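Local structure of Phthiocerol/phenolphthiocerol synthesis polyketide synthase type I PpsC (Mycobacterium tuberculosis, 5NJI) at residues V199-A205 against G237-T241; A268-G274 against P306-E312; P173-Y177 against F191-V195. The protein probably dehydrates beta-hydroxyacyl intermediates to trans-2-enoyl products, as the dehydratase domain of a modular polyketide synthase that builds phthiocerol lipids. The protein carries 1 engineered substitution. All coordinates share one frame; numbering follows the deposited sequence.

Contact 1. Residues V199-A205 against G237-T241. With 8Z2 (~{S}-[2-[3-[[(2~{R})-4-[[[(2~{R},3~{S},4~{R},5~{R})-5-(6-aminopurin-9-yl)-4-oxidanyl-3-phosphonooxy-oxolan-2-yl]methoxy-oxidanyl-phosphoryl]oxy-oxidanyl-phosphoryl]oxy-3,3-dimethyl-2-oxidanyl-butanoyl]amino]propanoylamino]ethyl] (~{E})-dodec-2-enethioate), chain B.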
loop_
_atom_site.group_PDB
_atom_site.type_symbol
_atom_site.label_atom_id
_atom_site.label_comp_id
_atom_site.label_asym_id
_atom_site.label_seq_id
_atom_site.Cartn_x
_atom_site.Cartn_y
_atom_site.Cartn_z
ATOM N N VAL A 199 -6.894 -4.425 20.695
ATOM C CA VAL A 199 -5.542 -3.950 20.971
ATOM C C VAL A 199 -5.046 -4.651 22.222
ATOM O O VAL A 199 -5.790 -4.798 23.196
ATOM C CB VAL A 199 -5.483 -2.420 21.128
ATOM C CG1 VAL A 199 -6.325 -1.948 22.309
ATOM C CG2 VAL A 199 -4.040 -1.946 21.268
ATOM N N THR A 200 -3.796 -5.102 22.184
ATOM C CA THR A 200 -3.231 -5.834 23.307
ATOM C C THR A 200 -2.752 -4.871 24.388
ATOM O O THR A 200 -2.706 -3.650 24.213
ATOM C CB THR A 200 -2.064 -6.727 22.865
ATOM O OG1 THR A 200 -0.924 -5.915 22.547
ATOM C CG2 THR A 200 -2.438 -7.581 21.666
ATOM N N GLN A 201 -2.391 -5.446 25.542
ATOM C CA GLN A 201 -1.856 -4.628 26.627
ATOM C C GLN A 201 -0.575 -3.924 26.195
ATOM O O GLN A 201 -0.311 -2.790 26.607
ATOM C CB GLN A 201 -1.603 -5.493 27.865
ATOM C CG GLN A 201 -2.823 -6.253 28.365
ATOM C CD GLN A 201 -4.011 -5.350 28.621
ATOM O OE1 GLN A 201 -4.072 -4.662 29.640
ATOM N NE2 GLN A 201 -4.962 -5.343 27.693
ATOM N N ALA A 202 0.234 -4.585 25.364
ATOM C CA ALA A 202 1.456 -3.982 24.845
ATOM C C ALA A 202 1.187 -2.942 23.765
ATOM O O ALA A 202 2.136 -2.306 23.294
ATOM C CB ALA A 202 2.377 -5.067 24.292
ATOM N N GLY A 203 -0.067 -2.763 23.356
ATOM C CA GLY A 203 -0.433 -1.747 22.386
ATOM C C GLY A 203 -0.448 -2.206 20.945
ATOM O O GLY A 203 -0.523 -1.360 20.044
ATOM N N VAL A 204 -0.370 -3.502 20.701
ATOM C CA VAL A 204 -0.393 -4.036 19.345
ATOM C C VAL A 204 -1.841 -4.175 18.896
ATOM O O VAL A 204 -2.709 -4.615 19.659
ATOM C CB VAL A 204 0.351 -5.383 19.294
ATOM C CG1 VAL A 204 0.354 -5.972 17.887
ATOM C CG2 VAL A 204 1.775 -5.223 19.810
ATOM N N ALA A 205 -2.116 -3.782 17.653
ATOM C CA ALA A 205 -3.463 -3.857 17.113
ATOM C C ALA A 205 -3.646 -5.149 16.342
ATOM O O ALA A 205 -2.763 -5.574 15.593
ATOM C CB ALA A 205 -3.755 -2.666 16.192
ATOM N N GLY A 237 -3.719 2.452 13.051
ATOM C CA GLY A 237 -4.528 3.482 13.671
ATOM C C GLY A 237 -5.138 3.079 14.993
ATOM O O GLY A 237 -5.661 3.947 15.700
ATOM N N ALA A 238 -5.099 1.799 15.336
ATOM C CA ALA A 238 -5.668 1.324 16.590
ATOM C C ALA A 238 -4.610 0.998 17.627
ATOM O O ALA A 238 -4.962 0.572 18.729
ATOM C CB ALA A 238 -6.542 0.094 16.345
ATOM N N THR A 239 -3.331 1.191 17.316
ATOM C CA THR A 239 -2.284 0.943 18.296
ATOM C C THR A 239 -2.333 1.981 19.416
ATOM O O THR A 239 -2.908 3.057 19.281
ATOM C CB THR A 239 -0.902 0.984 17.648
ATOM O OG1 THR A 239 -0.719 2.256 17.023
ATOM C CG2 THR A 239 -0.745 -0.161 16.635
ATOM N N ARG A 240 -1.695 1.642 20.539
ATOM C CA ARG A 240 -1.616 2.594 21.643
ATOM C C ARG A 240 -0.955 3.894 21.205
ATOM O O ARG A 240 -1.419 4.982 21.558
ATOM C CB ARG A 240 -0.860 1.985 22.823
ATOM C CG ARG A 240 -0.857 2.900 24.058
ATOM C CD ARG A 240 -0.741 2.117 25.357
ATOM N NE ARG A 240 0.342 1.141 25.322
ATOM C CZ ARG A 240 0.819 0.511 26.390
ATOM N NH1 ARG A 240 0.318 0.758 27.593
ATOM N NH2 ARG A 240 1.804 -0.363 26.255
ATOM N N THR A 241 0.134 3.807 20.436
ATOM C CA THR A 241 0.790 5.019 19.961
ATOM C C THR A 241 -0.181 5.885 19.171
ATOM O O THR A 241 -0.213 7.111 19.330
ATOM C CB THR A 241 2.004 4.645 19.108
ATOM O OG1 THR A 241 2.929 3.915 19.907
ATOM C CG2 THR A 241 2.704 5.874 18.565
HETATM C C2 8Z2 B . 15.031 11.575 -2.528
HETATM C C4 8Z2 B . 13.963 13.483 -1.690
HETATM C C5 8Z2 B . 14.439 14.182 -2.693
HETATM C C6 8Z2 B . 15.210 13.630 -3.596
HETATM C C8 8Z2 B . 13.309 15.524 -1.513
HETATM C C10 8Z2 B . -2.509 6.243 11.609
HETATM C C11 8Z2 B . -1.688 6.225 12.834
HETATM C C12 8Z2 B . -1.772 7.527 13.535
HETATM N N9 8Z2 B . 13.210 14.306 -0.990
HETATM N N7 8Z2 B . 14.014 15.415 -2.590
HETATM N N3 8Z2 B . 14.244 12.172 -1.581
HETATM N N1 8Z2 B . 15.532 12.337 -3.544
HETATM N N6 8Z2 B . 15.613 14.451 -4.533
HETATM C "C1'" 8Z2 B . 12.680 13.378 0.206
HETATM C "C2'" 8Z2 B . 13.863 13.449 1.095
HETATM O "O2'" 8Z2 B . 13.965 12.061 1.384
HETATM C "C3'" 8Z2 B . 13.366 14.466 2.247
HETATM O "O3'" 8Z2 B . 14.538 15.025 2.908
HETATM C "C4'" 8Z2 B . 12.126 13.453 2.726
HETATM O "O4'" 8Z2 B . 11.559 13.236 1.351
HETATM C "C5'" 8Z2 B . 10.950 13.800 3.625
HETATM O "O5'" 8Z2 B . 10.106 14.789 3.169
HETATM P P1 8Z2 B . 10.468 16.177 2.810
HETATM O O11 8Z2 B . 10.776 15.946 1.403
HETATM O O12 8Z2 B . 11.738 16.723 3.352
HETATM O O6 8Z2 B . 9.197 17.296 3.018
HETATM P P2 8Z2 B . 8.403 17.869 1.736
HETATM O O21 8Z2 B . 9.156 17.612 0.363
HETATM O O22 8Z2 B . 7.909 19.173 1.556
HETATM O O7 8Z2 B . 7.133 16.867 1.965
HETATM C CPA 8Z2 B . 6.815 16.052 3.107
HETATM C CPB 8Z2 B . 5.494 15.347 2.695
HETATM C CP8 8Z2 B . 5.779 14.611 1.374
HETATM C CP7 8Z2 B . 5.022 14.375 3.727
HETATM C CP9 8Z2 B . 4.426 16.414 2.483
HETATM O OP3 8Z2 B . 6.782 13.716 1.654
HETATM C CP6 8Z2 B . 4.562 13.862 0.772
HETATM O OP2 8Z2 B . 3.611 14.486 0.466
HETATM N NP2 8Z2 B . 4.716 12.586 0.452
HETATM C CP5 8Z2 B . 3.730 11.737 -0.180
HETATM C CP4 8Z2 B . 2.940 10.995 0.881
HETATM C CP3 8Z2 B . 1.890 10.113 0.167
HETATM O OP1 8Z2 B . 1.520 10.392 -0.922
HETATM N NP1 8Z2 B . 1.421 9.072 0.810
HETATM C CP2 8Z2 B . 0.482 8.164 0.225
HETATM C CP1 8Z2 B . -0.895 8.724 0.208
HETATM S S 8Z2 B . -1.556 8.898 1.895
HETATM P P3 8Z2 B . 15.592 15.955 1.848
HETATM O O31 8Z2 B . 14.463 16.838 0.954
HETATM O O32 8Z2 B . 16.260 15.277 0.815
HETATM O O33 8Z2 B . 16.547 16.917 2.407
HETATM C CA1 8Z2 B . -1.850 7.441 2.270
HETATM C CA2 8Z2 B . -2.464 7.240 3.605
HETATM O OA1 8Z2 B . -1.662 6.454 1.632
HETATM C CA3 8Z2 B . -2.720 5.850 4.039
HETATM C CA4 8Z2 B . -3.285 5.659 5.385
HETATM C CA5 8Z2 B . -3.276 4.220 5.836
HETATM C CA6 8Z2 B . -3.815 4.112 7.254
HETATM C CA7 8Z2 B . -2.761 4.557 8.294
HETATM C CA8 8Z2 B . -3.371 4.908 9.636
HETATM C CA9 8Z2 B . -2.349 5.012 10.800
HETATM O O HOH W 1 2.506 0.543 22.766
HETATM O O HOH W 2 4.391 -1.390 24.669
#
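Ala238 opens the contact by setting its methyl CB 3.9 Å from CB of Ala205, just after Gly237, whose N lies 3.7 Å from CA9 of the acyl chain of the bound C12:1-CoA. Val199 CG2 rests against the Ala238 carbonyl O. Thr239 adds a second methyl, CG2, which comes within 3.9 Å of Ala205 CB. Its hydroxyl OG1, held between the backbone N and the carbonyl carbon (chi1 58°), is instead occupied as an N-cap, bonded to Ala242 N and also to Leu236 O. Arg240 then gives the polar anchor, a fairly straight bond from its N to Gly203 O (3.3 Å, 160°). Gly203 ends a type I turn begun at Thr200 and has no side chain, so Arg240 CB can pass 3.8 Å from its CA. The Arg240 chain bends at chi3 (49°) and lays its guanidinium with one face over Gln201 O, which lies near the rim and is not hydrogen-bonded to NH2. Two waters each donate to Ala202 O; one bonds weakly to Arg240 NE and the other weakly to Arg240 NH2. The turn follows strand 194-200 and leads into strand 205-209; helix 240-246 starts against it, with Thr239 on Leu286 of strand 281-289 and Ala238 on Leu171 of strand 168-171.

Contact 2. Residues A268-G274 against P306-E312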
loop_
_atom_site.group_PDB
_atom_site.type_symbol
_atom_site.label_atom_id
_atom_site.label_comp_id
_atom_site.label_asym_id
_atom_site.label_seq_id
_atom_site.Cartn_x
_atom_site.Cartn_y
_atom_site.Cartn_z
ATOM N N ALA A 268 9.724 0.054 3.826
ATOM C CA ALA A 268 10.918 -0.740 3.616
ATOM C C ALA A 268 10.592 -2.196 3.893
ATOM O O ALA A 268 9.895 -2.506 4.858
ATOM C CB ALA A 268 12.067 -0.281 4.504
ATOM N N GLY A 269 11.081 -3.082 3.032
ATOM C CA GLY A 269 10.890 -4.503 3.246
ATOM C C GLY A 269 9.433 -4.897 3.114
ATOM O O GLY A 269 8.812 -5.354 4.082
ATOM N N VAL A 270 8.860 -4.688 1.937
ATOM C CA VAL A 270 7.513 -5.158 1.645
ATOM C C VAL A 270 7.642 -6.543 1.027
ATOM O O VAL A 270 8.167 -6.698 -0.080
ATOM C CB VAL A 270 6.747 -4.204 0.722
ATOM C CG1 VAL A 270 5.357 -4.749 0.466
ATOM C CG2 VAL A 270 6.665 -2.832 1.328
ATOM N N HIS A 271 7.185 -7.556 1.764
ATOM C CA HIS A 271 7.255 -8.945 1.351
ATOM C C HIS A 271 5.862 -9.460 1.038
ATOM O O HIS A 271 4.936 -9.268 1.837
ATOM C CB HIS A 271 7.885 -9.797 2.452
ATOM C CG HIS A 271 9.165 -9.242 2.971
ATOM N ND1 HIS A 271 10.379 -9.488 2.366
ATOM C CD2 HIS A 271 9.426 -8.448 4.032
ATOM C CE1 HIS A 271 11.335 -8.872 3.037
ATOM N NE2 HIS A 271 10.782 -8.228 4.051
ATOM N N VAL A 272 5.717 -10.109 -0.116
ATOM C CA VAL A 272 4.444 -10.632 -0.584
ATOM C C VAL A 272 4.636 -12.111 -0.875
ATOM O O VAL A 272 5.441 -12.485 -1.735
ATOM C CB VAL A 272 3.934 -9.897 -1.833
ATOM C CG1 VAL A 272 2.507 -10.292 -2.097
ATOM C CG2 VAL A 272 4.074 -8.396 -1.652
ATOM N N TYR A 273 3.915 -12.949 -0.146
ATOM C CA TYR A 273 4.121 -14.383 -0.246
ATOM C C TYR A 273 2.990 -15.106 -0.942
ATOM O O TYR A 273 3.147 -16.286 -1.279
ATOM C CB TYR A 273 4.325 -14.982 1.155
ATOM C CG TYR A 273 5.478 -14.361 1.906
ATOM C CD1 TYR A 273 6.782 -14.449 1.434
ATOM C CD2 TYR A 273 5.270 -13.695 3.113
ATOM C CE1 TYR A 273 7.829 -13.863 2.119
ATOM C CE2 TYR A 273 6.299 -13.107 3.785
ATOM C CZ TYR A 273 7.578 -13.213 3.315
ATOM O OH TYR A 273 8.573 -12.614 4.056
ATOM N N GLY A 274 1.854 -14.453 -1.130
ATOM C CA GLY A 274 0.736 -15.030 -1.838
ATOM C C GLY A 274 -0.281 -13.962 -2.167
ATOM O O GLY A 274 0.003 -12.768 -2.076
ATOM N N PRO A 306 1.435 -16.206 6.578
ATOM C CA PRO A 306 1.698 -14.804 6.219
ATOM C C PRO A 306 1.602 -14.603 4.718
ATOM O O PRO A 306 2.193 -15.343 3.932
ATOM C CB PRO A 306 3.121 -14.563 6.739
ATOM C CG PRO A 306 3.349 -15.627 7.755
ATOM C CD PRO A 306 2.569 -16.807 7.301
ATOM N N LEU A 307 0.835 -13.594 4.330
ATOM C CA LEU A 307 0.671 -13.231 2.939
ATOM C C LEU A 307 1.401 -11.950 2.605
ATOM O O LEU A 307 1.910 -11.802 1.495
ATOM C CB LEU A 307 -0.817 -13.037 2.614
ATOM C CG LEU A 307 -1.735 -14.218 2.912
ATOM C CD1 LEU A 307 -3.190 -13.810 2.708
ATOM C CD2 LEU A 307 -1.373 -15.380 2.012
ATOM N N LEU A 308 1.393 -11.005 3.540
ATOM C CA LEU A 308 2.025 -9.703 3.375
ATOM C C LEU A 308 2.760 -9.385 4.664
ATOM O O LEU A 308 2.170 -9.456 5.748
ATOM C CB LEU A 308 0.991 -8.604 3.088
ATOM C CG LEU A 308 1.532 -7.187 3.010
ATOM C CD1 LEU A 308 2.330 -7.014 1.752
ATOM C CD2 LEU A 308 0.390 -6.192 3.064
ATOM N N VAL A 309 4.035 -9.036 4.573
ATOM C CA VAL A 309 4.775 -8.540 5.725
ATOM C C VAL A 309 5.394 -7.222 5.309
ATOM O O VAL A 309 6.160 -7.188 4.343
ATOM C CB VAL A 309 5.870 -9.516 6.187
ATOM C CG1 VAL A 309 6.714 -8.907 7.302
ATOM C CG2 VAL A 309 5.252 -10.822 6.632
ATOM N N VAL A 310 5.066 -6.143 6.022
ATOM C CA VAL A 310 5.722 -4.851 5.829
ATOM C C VAL A 310 6.647 -4.615 7.014
ATOM O O VAL A 310 6.179 -4.393 8.140
ATOM C CB VAL A 310 4.704 -3.712 5.697
ATOM C CG1 VAL A 310 5.423 -2.398 5.438
ATOM C CG2 VAL A 310 3.731 -4.016 4.606
ATOM N N ASP A 311 7.966 -4.634 6.764
ATOM C CA ASP A 311 8.941 -4.510 7.850
ATOM C C ASP A 311 8.930 -3.115 8.468
ATOM O O ASP A 311 9.037 -2.973 9.693
ATOM C CB ASP A 311 10.357 -4.826 7.341
ATOM C CG ASP A 311 10.573 -6.287 6.932
ATOM O OD1 ASP A 311 9.811 -7.193 7.330
ATOM O OD2 ASP A 311 11.572 -6.526 6.214
ATOM N N GLU A 312 8.876 -2.068 7.639
ATOM C CA GLU A 312 8.804 -0.698 8.120
ATOM C C GLU A 312 7.830 0.106 7.289
ATOM O O GLU A 312 7.945 0.150 6.058
ATOM C CB GLU A 312 10.165 0.013 8.060
ATOM C CG GLU A 312 11.229 -0.610 8.928
ATOM C CD GLU A 312 12.580 0.081 8.779
ATOM O OE1 GLU A 312 12.676 1.043 7.988
ATOM O OE2 GLU A 312 13.544 -0.338 9.449
#
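His271 and Asp311 meet beside an antiparallel pairing interrupted at Gly269 and Asp311, His271 NE2 donating to Asp311 OD2 (2.9 Å). The carboxylate oxygen lies in the imidazole plane but is approached from 45° above its own, and the ring and carboxylate planes are 50° apart. An Asp311 chi1 of -67° swings the carboxylate toward the ring. Beneath, the backbones join closely: His271 N reaches Val309 O at 2.8 Å, Val309 N returns a bond to His271 O, and Asp311 N still bonds to Gly269 O (2.9 Å). On the buried face, Leu308 CD1 touches both valines, 4.0 Å from Val270 CG1 and 4.1 Å from Val272 CG2. Backbone bonds continue to both ends, but side chains there are looser: the Tyr273 ring turns an edge to Val309 CG2 (3.8 Å), its CB and CD2 near Pro306 O, and exposed Glu312 rests beside Ala268 CB, with a long, weak ion pair to Arg266. Gly269 and Val270 form a G1 beta bulge against Ile95, Leu307 and Leu308 a classic bulge against Leu299. Such pairing is consistent with the double hot-dog fold of polyketide synthase dehydratases, strand 262-272 lying where the two halves adjoin.

Contact 3. Residues P173-Y177 against F191-V195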
loop_
_atom_site.group_PDB
_atom_site.type_symbol
_atom_site.label_atom_id
_atom_site.label_comp_id
_atom_site.label_asym_id
_atom_site.label_seq_id
_atom_site.Cartn_x
_atom_site.Cartn_y
_atom_site.Cartn_z
ATOM N N PRO A 173 -14.622 -1.026 15.220
ATOM C CA PRO A 173 -14.072 -0.475 13.969
ATOM C C PRO A 173 -14.658 0.875 13.588
ATOM O O PRO A 173 -13.948 1.690 12.991
ATOM C CB PRO A 173 -14.411 -1.553 12.935
ATOM C CG PRO A 173 -14.513 -2.818 13.729
ATOM C CD PRO A 173 -15.103 -2.407 15.040
ATOM N N ASP A 174 -15.930 1.144 13.902
ATOM C CA ASP A 174 -16.491 2.454 13.576
ATOM C C ASP A 174 -15.705 3.579 14.234
ATOM O O ASP A 174 -15.581 4.669 13.659
ATOM C CB ASP A 174 -17.960 2.535 14.002
ATOM C CG ASP A 174 -18.829 1.496 13.319
ATOM O OD1 ASP A 174 -18.419 0.972 12.265
ATOM O OD2 ASP A 174 -19.931 1.211 13.834
ATOM N N ASP A 175 -15.172 3.336 15.434
ATOM C CA ASP A 175 -14.386 4.351 16.122
ATOM C C ASP A 175 -13.067 4.607 15.408
ATOM O O ASP A 175 -12.580 5.742 15.398
ATOM C CB ASP A 175 -14.104 3.934 17.567
ATOM C CG ASP A 175 -15.313 4.085 18.477
ATOM O OD1 ASP A 175 -16.301 4.727 18.065
ATOM O OD2 ASP A 175 -15.267 3.554 19.609
ATOM N N LEU A 176 -12.448 3.558 14.850
ATOM C CA LEU A 176 -11.221 3.759 14.079
ATOM C C LEU A 176 -11.484 4.625 12.854
ATOM O O LEU A 176 -10.773 5.602 12.603
ATOM C CB LEU A 176 -10.613 2.411 13.679
ATOM C CG LEU A 176 -9.424 2.479 12.708
ATOM C CD1 LEU A 176 -8.205 3.168 13.313
ATOM C CD2 LEU A 176 -9.054 1.091 12.193
ATOM N N TYR A 177 -12.506 4.296 12.073
ATOM C CA TYR A 177 -12.778 5.093 10.886
ATOM C C TYR A 177 -13.178 6.519 11.250
ATOM O O TYR A 177 -12.783 7.458 10.563
ATOM C CB TYR A 177 -13.831 4.391 10.029
ATOM C CG TYR A 177 -13.247 3.153 9.363
ATOM C CD1 TYR A 177 -12.215 3.273 8.430
ATOM C CD2 TYR A 177 -13.698 1.873 9.678
ATOM C CE1 TYR A 177 -11.655 2.163 7.835
ATOM C CE2 TYR A 177 -13.143 0.752 9.080
ATOM C CZ TYR A 177 -12.104 0.903 8.174
ATOM O OH TYR A 177 -11.562 -0.214 7.588
ATOM N N PHE A 191 -12.655 0.759 0.940
ATOM C CA PHE A 191 -11.517 0.642 1.843
ATOM C C PHE A 191 -11.907 0.307 3.271
ATOM O O PHE A 191 -11.027 0.200 4.118
ATOM C CB PHE A 191 -10.707 1.948 1.844
ATOM C CG PHE A 191 -9.868 2.146 0.609
ATOM C CD1 PHE A 191 -10.422 2.622 -0.564
ATOM C CD2 PHE A 191 -8.515 1.839 0.629
ATOM C CE1 PHE A 191 -9.656 2.779 -1.714
ATOM C CE2 PHE A 191 -7.732 1.997 -0.523
ATOM C CZ PHE A 191 -8.300 2.479 -1.689
ATOM N N GLN A 192 -13.198 0.156 3.565
ATOM C CA GLN A 192 -13.646 -0.093 4.935
ATOM C C GLN A 192 -13.669 -1.597 5.203
ATOM O O GLN A 192 -14.715 -2.231 5.393
ATOM C CB GLN A 192 -15.007 0.552 5.161
ATOM C CG GLN A 192 -14.947 2.086 5.226
ATOM C CD GLN A 192 -16.324 2.729 5.207
ATOM O OE1 GLN A 192 -17.313 2.085 5.544
ATOM N NE2 GLN A 192 -16.399 3.997 4.786
ATOM N N GLY A 193 -12.468 -2.160 5.237
ATOM C CA GLY A 193 -12.277 -3.585 5.391
ATOM C C GLY A 193 -11.988 -4.082 6.787
ATOM O O GLY A 193 -11.919 -5.291 6.981
ATOM N N ILE A 194 -11.830 -3.209 7.768
ATOM C CA ILE A 194 -11.648 -3.669 9.139
ATOM C C ILE A 194 -13.027 -3.947 9.728
ATOM O O ILE A 194 -13.858 -3.041 9.848
ATOM C CB ILE A 194 -10.861 -2.644 9.961
ATOM C CG1 ILE A 194 -9.405 -2.646 9.466
ATOM C CG2 ILE A 194 -10.907 -2.993 11.430
ATOM C CD1 ILE A 194 -8.496 -1.695 10.153
ATOM N N VAL A 195 -13.279 -5.204 10.082
ATOM C CA VAL A 195 -14.589 -5.606 10.583
ATOM C C VAL A 195 -14.534 -6.127 12.003
ATOM O O VAL A 195 -15.595 -6.334 12.610
ATOM C CB VAL A 195 -15.270 -6.636 9.655
ATOM C CG1 VAL A 195 -15.547 -5.988 8.337
ATOM C CG2 VAL A 195 -14.426 -7.885 9.472
#
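Tyr177 OH is gripped by two parts of the chain: it accepts a straight bond from Ile194 N (3.0 Å, 165°) and is also hydrogen-bonded to Gln234 OE1 of helix 226-234. Gly193 N comes nearly as close to the hydroxyl, at 3.2 Å, but points badly and makes no bond. Having both an N-H and an amide oxygen as partners, the buried hydroxyl is well satisfied, and the position of the ring's far end is fixed. The ring reaches this place because CG lies anti to the carbonyl carbon (chi1 -72°), sending the side chain out of the helix and across to the 191-195 segment. One face is then covered by the aliphatic part of Gln192, whose CG sits 4.2 Å from the ring centroid and almost on its normal, a CH-pi contact; Ile194 O lies at the ring edge. Gln192 is the centre of an inverse gamma turn, closed by a weak bond between Gly193 N and Phe191 O, and its NE2 is tied to His187 O. Ile194 contacts the hydroxyl end of Tyr177 with CB and Leu176 with CD1. That CD1 meets Leu176 CD2 at 3.5 Å, tighter than ordinary van der Waals contact, the two side chains running at about a right angle. The other branch, CG2, faces Pro173 CB at 4.1 Å, and the same proline CB packs on Ile194 O. Pro173 CG continues onto the backbone of Val195. The side chain of Leu176 is about 6 Å from the bound acyl-CoA. The result is a helix start pinned by a buried tyrosine to the beginning of strand 194-200, an arrangement consistent with the second half of a double hot-dog dehydratase fold.

In the fold
Along the chain the contacts come in series: contact 3 closes before contact 1 opens, and contact 1 before contact 2. Contacts 1 and 3 are neighbours, with centres 15 Å apart, and share strand 194-200, which contact 3 holds at its start and contact 1 at its end. They touch directly where Leu176 CD1 packs 3.5 Å from Gly237 C. Contact 2 stands apart, its centre 20 Å from contact 1 and 22 Å from contact 3, but all three involve strands of the antiparallel beta framework. Contacts 1 and 3 lie beside the acyl-chain end of the ligand pocket, through Gly237 and near Leu176, whereas contact 2 joins central strands of the fold.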